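PDB 2IIZ: melanin biosynthesis protein TyrA, putative from Shewanella oneidensis, which binds heme b and, as a member of the DyP-type (dye-decolorizing) peroxidase family, probably acts as a peroxidase. Local coordinates for residues V64-G67 with S73-P76; Q46-L51 with V105-D110. All blocks are in the same frame, centred on the assembly; numbering follows the deposited sequence.

Contact 1 (V64-G67 with S73-P76); sequences VAIG and SLYP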
# COMPACT_ATOMS: atom_id res chain seq x y z
N VAL A 64 2.51 10.44 17.62
CA VAL A 64 1.27 9.97 18.22
C VAL A 64 0.45 11.16 18.70
O VAL A 64 0.95 12.00 19.46
CB VAL A 64 1.50 9.09 19.45
CG1 VAL A 64 0.20 8.36 19.84
CG2 VAL A 64 2.60 8.09 19.20
N ALA A 65 -0.81 11.20 18.26
CA ALA A 65 -1.79 12.21 18.67
C ALA A 65 -3.03 11.55 19.21
O ALA A 65 -3.28 10.37 18.95
CB ALA A 65 -2.16 13.08 17.51
N ILE A 66 -3.79 12.33 19.97
CA ILE A 66 -4.85 11.85 20.86
C ILE A 66 -6.19 12.54 20.55
O ILE A 66 -6.24 13.76 20.45
CB ILE A 66 -4.43 12.13 22.31
CG1 ILE A 66 -3.24 11.24 22.68
CG2 ILE A 66 -5.57 11.91 23.29
CD1 ILE A 66 -2.35 11.86 23.67
N GLY A 67 -7.26 11.77 20.41
CA GLY A 67 -8.53 12.32 19.92
C GLY A 67 -9.15 13.33 20.87
O GLY A 67 -9.01 13.24 22.09
N SER A 73 -10.61 11.17 29.21
CA SER A 73 -10.52 9.84 29.79
C SER A 73 -9.06 9.53 30.14
O SER A 73 -8.78 8.95 31.18
CB SER A 73 -11.07 8.81 28.81
OG SER A 73 -12.40 9.12 28.44
N LEU A 74 -8.16 9.93 29.25
CA LEU A 74 -6.72 9.71 29.41
C LEU A 74 -6.01 10.75 30.25
O LEU A 74 -5.14 10.40 31.03
CB LEU A 74 -6.02 9.71 28.05
CG LEU A 74 -5.67 8.38 27.38
CD1 LEU A 74 -4.82 8.69 26.14
CD2 LEU A 74 -4.95 7.42 28.30
N TYR A 75 -6.37 12.02 30.08
CA TYR A 75 -5.65 13.13 30.75
C TYR A 75 -6.61 14.08 31.47
O TYR A 75 -6.72 15.26 31.13
CB TYR A 75 -4.77 13.86 29.74
CG TYR A 75 -3.73 12.95 29.08
CD1 TYR A 75 -2.65 12.46 29.80
CD2 TYR A 75 -3.84 12.59 27.74
CE1 TYR A 75 -1.71 11.62 29.19
CE2 TYR A 75 -2.89 11.75 27.13
CZ TYR A 75 -1.84 11.27 27.86
OH TYR A 75 -0.91 10.45 27.26
N PRO A 76 -7.31 13.56 32.49
CA PRO A 76 -8.41 14.30 33.14
C PRO A 76 -8.01 15.56 33.93
O PRO A 76 -8.85 16.44 34.14
CB PRO A 76 -9.02 13.25 34.08
CG PRO A 76 -7.94 12.24 34.32
CD PRO A 76 -7.10 12.23 33.08
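Ile66 meets Tyr75 through the end of its longer branch: CD1 lies 3.5 Å from Tyr75 CE2, close to the plane of the ring and at its edge, so the methyl touches the rim of the phenol and not its face. The two side chains cross at roughly a right angle. With CG1 anti to the carbonyl carbon (chi1 -69°), this branch runs to the tyrosine while the other methyl, CG2, approaches Leu74 more loosely, 4.4 Å from its CD1. Ile66 thus divides its two branches between consecutive residues where helix 71-74 gives out, Tyr75 being the first to leave helical backbone angles. Further out, the tyrosine ring is set among aromatic neighbours: Phe306 meets it edge-to-face, and Trp71 and Phe310 with their planes at about 45°. Leu307 of helix 304-308 touches both Ile66 and Tyr75, and Leu74 packs on Ile41 of helix 34-54, whose Arg38 NE bonds to Leu74 O. Ile66 itself is fixed in the sheet by backbone bonding to Phe300. All three touching residues are buried, and between 64-67 and 73-76 the contact, at the C-terminal end of the short helix, is purely apolar, dependent on shape and not on charge.

Contact 2 (Q46-L51 with V105-D110); sequences QYIYEL and VHLRCD. With EDO (1,2-ethanediol), chain D; EDO (1,2-ethanediol), chain E.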
# COMPACT_ATOMS: atom_id res chain seq x y z
N GLN A 46 8.10 7.65 22.54
CA GLN A 46 9.54 7.64 22.70
C GLN A 46 10.21 6.87 21.58
O GLN A 46 11.17 7.34 20.98
CB GLN A 46 9.87 6.96 24.01
CG GLN A 46 11.33 7.00 24.40
CD GLN A 46 11.55 6.24 25.68
OE1 GLN A 46 11.94 6.83 26.70
NE2 GLN A 46 11.30 4.92 25.65
N TYR A 47 9.69 5.67 21.32
CA TYR A 47 10.20 4.78 20.29
C TYR A 47 10.20 5.50 18.95
O TYR A 47 11.21 5.53 18.27
CB TYR A 47 9.32 3.53 20.28
CG TYR A 47 9.54 2.49 19.20
CD1 TYR A 47 10.76 1.83 19.05
CD2 TYR A 47 8.49 2.15 18.34
CE1 TYR A 47 10.92 0.87 18.04
CE2 TYR A 47 8.65 1.20 17.35
CZ TYR A 47 9.85 0.56 17.19
OH TYR A 47 9.95 -0.38 16.18
N ILE A 48 9.05 6.08 18.60
CA ILE A 48 8.91 6.86 17.37
C ILE A 48 9.94 7.98 17.22
O ILE A 48 10.42 8.26 16.11
CB ILE A 48 7.48 7.46 17.26
CG1 ILE A 48 6.48 6.35 16.96
CG2 ILE A 48 7.40 8.50 16.14
CD1 ILE A 48 5.01 6.77 16.98
N TYR A 49 10.28 8.60 18.34
CA TYR A 49 11.30 9.66 18.38
C TYR A 49 12.66 9.05 18.11
O TYR A 49 13.36 9.46 17.20
CB TYR A 49 11.26 10.31 19.76
CG TYR A 49 12.07 11.56 19.97
CD1 TYR A 49 13.40 11.50 20.38
CD2 TYR A 49 11.49 12.81 19.79
CE1 TYR A 49 14.14 12.67 20.59
CE2 TYR A 49 12.22 13.99 20.00
CZ TYR A 49 13.54 13.91 20.40
OH TYR A 49 14.24 15.08 20.60
N GLU A 50 13.01 8.07 18.92
CA GLU A 50 14.28 7.35 18.80
C GLU A 50 14.55 6.81 17.38
O GLU A 50 15.72 6.71 16.96
CB GLU A 50 14.29 6.20 19.83
CG GLU A 50 14.37 6.72 21.29
CD GLU A 50 14.24 5.63 22.36
OE1 GLU A 50 13.72 4.52 22.08
OE2 GLU A 50 14.67 5.90 23.51
N LEU A 51 13.48 6.46 16.66
CA LEU A 51 13.58 5.87 15.31
C LEU A 51 14.01 6.86 14.23
O LEU A 51 14.48 6.45 13.14
CB LEU A 51 12.23 5.27 14.90
CG LEU A 51 11.81 3.98 15.61
CD1 LEU A 51 10.40 3.63 15.24
CD2 LEU A 51 12.72 2.86 15.21
N VAL A 105 -1.77 7.38 15.07
CA VAL A 105 -0.34 7.18 14.92
C VAL A 105 0.01 7.48 13.47
O VAL A 105 -0.43 6.78 12.53
CB VAL A 105 0.08 5.74 15.28
CG1 VAL A 105 1.54 5.52 15.01
CG2 VAL A 105 -0.21 5.43 16.73
N HIS A 106 0.80 8.53 13.31
CA HIS A 106 1.22 9.05 12.02
C HIS A 106 2.66 8.70 11.80
O HIS A 106 3.53 9.20 12.52
CB HIS A 106 1.08 10.55 12.06
CG HIS A 106 1.51 11.24 10.82
ND1 HIS A 106 0.62 11.63 9.84
CD2 HIS A 106 2.73 11.63 10.40
CE1 HIS A 106 1.28 12.23 8.87
NE2 HIS A 106 2.56 12.24 9.18
N LEU A 107 2.92 7.85 10.81
CA LEU A 107 4.28 7.35 10.56
C LEU A 107 4.76 7.67 9.16
O LEU A 107 4.01 7.54 8.19
CB LEU A 107 4.35 5.84 10.78
CG LEU A 107 3.78 5.32 12.10
CD1 LEU A 107 3.85 3.79 12.15
CD2 LEU A 107 4.50 5.94 13.29
N ARG A 108 6.03 8.06 9.06
CA ARG A 108 6.59 8.46 7.76
C ARG A 108 8.01 8.01 7.50
O ARG A 108 8.80 7.86 8.43
CB ARG A 108 6.45 9.97 7.58
CG ARG A 108 5.28 10.28 6.69
CD ARG A 108 4.76 11.63 6.86
NE ARG A 108 5.70 12.64 6.42
CZ ARG A 108 5.37 13.90 6.15
NH1 ARG A 108 4.11 14.32 6.24
NH2 ARG A 108 6.31 14.74 5.77
N CYS A 109 8.33 7.79 6.22
CA CYS A 109 9.66 7.31 5.82
C CYS A 109 9.77 7.27 4.29
O CYS A 109 8.76 7.15 3.58
CB CYS A 109 9.88 5.88 6.36
SG CYS A 109 11.57 5.27 6.30
N ASP A 110 11.00 7.36 3.80
CA ASP A 110 11.31 7.15 2.38
C ASP A 110 11.41 5.66 2.01
O ASP A 110 11.63 5.31 0.84
CB ASP A 110 12.58 7.91 2.03
CG ASP A 110 12.42 9.41 2.23
OD1 ASP A 110 11.26 9.89 2.28
OD2 ASP A 110 13.43 10.12 2.34
C1 EDO D . 12.67 12.16 -0.46
O1 EDO D . 12.60 13.58 -0.34
C2 EDO D . 13.94 11.78 -1.21
O2 EDO D . 14.24 10.40 -1.00
C1 EDO E . 11.36 0.09 0.27
O1 EDO E . 10.40 -0.90 0.70
C2 EDO E . 10.62 1.17 -0.53
O2 EDO E . 11.37 2.39 -0.67
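Helix 34-54 lies over strand 103-109, the backbones coming nearest at Ile48 and Leu107, whose CA atoms are 8.2 Å apart. Ile48 is the helix residue that makes the contact: its CD1 reaches Leu107 CD2 at 3.8 Å and Val105 CG1 at 4.2 Å, one methyl thus touching two residues two positions apart on the strand. CB of Ile48 points to the strand, and the extended outer bond (chi2 174°) carries CD1 on to it. The side chain meets Leu107 at about a right angle, and CG1 also comes within 4.2 Å of Leu107 CD2. Leu107 turns its end to the helix although its CB does not point there.

Just past the strand the surroundings become polar. Asp110 OD1 accepts a hydrogen bond from Leu20 N, and two ethanediol molecules, probably from the crystallisation liquor, make weak bonds, one to OD2 and one to Asp110 O. A leucine here would lack the carboxylate and is likely to leave Leu20 N without its acceptor.

Ile122 of helix 112-125 also touches Ile48, so the two helices share this side of the sheet. Val105 and Leu107 bond through their backbones to Leu25 and Val23 of strand 21-29, whereas His106 and Arg108 pair with Phe63 and Asn61 on the other flank, which places the contact in the helix-covered antiparallel sheet of the ferredoxin-like N-terminal half, with strand 103-109 between strands 21-29 and 61-67.

Contacts 1 and 2 adjoin on the same sheet, beside helix 34-54, their centres about 18 Å apart. Val64, in the strand segment of contact 1 though not itself touching 73-76, joins them: its CG2 lies 3.5 Å from Ile48 CD1, the same methyl that rests on the strand in contact 2, and its CG1 is 4.3 Å from Val105 CG2. Strands 61-67 and 103-109 are sheet neighbours, tied by backbone bonding such as Ala65 to Phe104. Helix 34-54 leads into strand 61-67, and both segments of contact 1 fall in the chain between those of contact 2. Both contacts lie away from the heme site, where His225 is the axial ligand of the iron, and belong to the N-terminal family region.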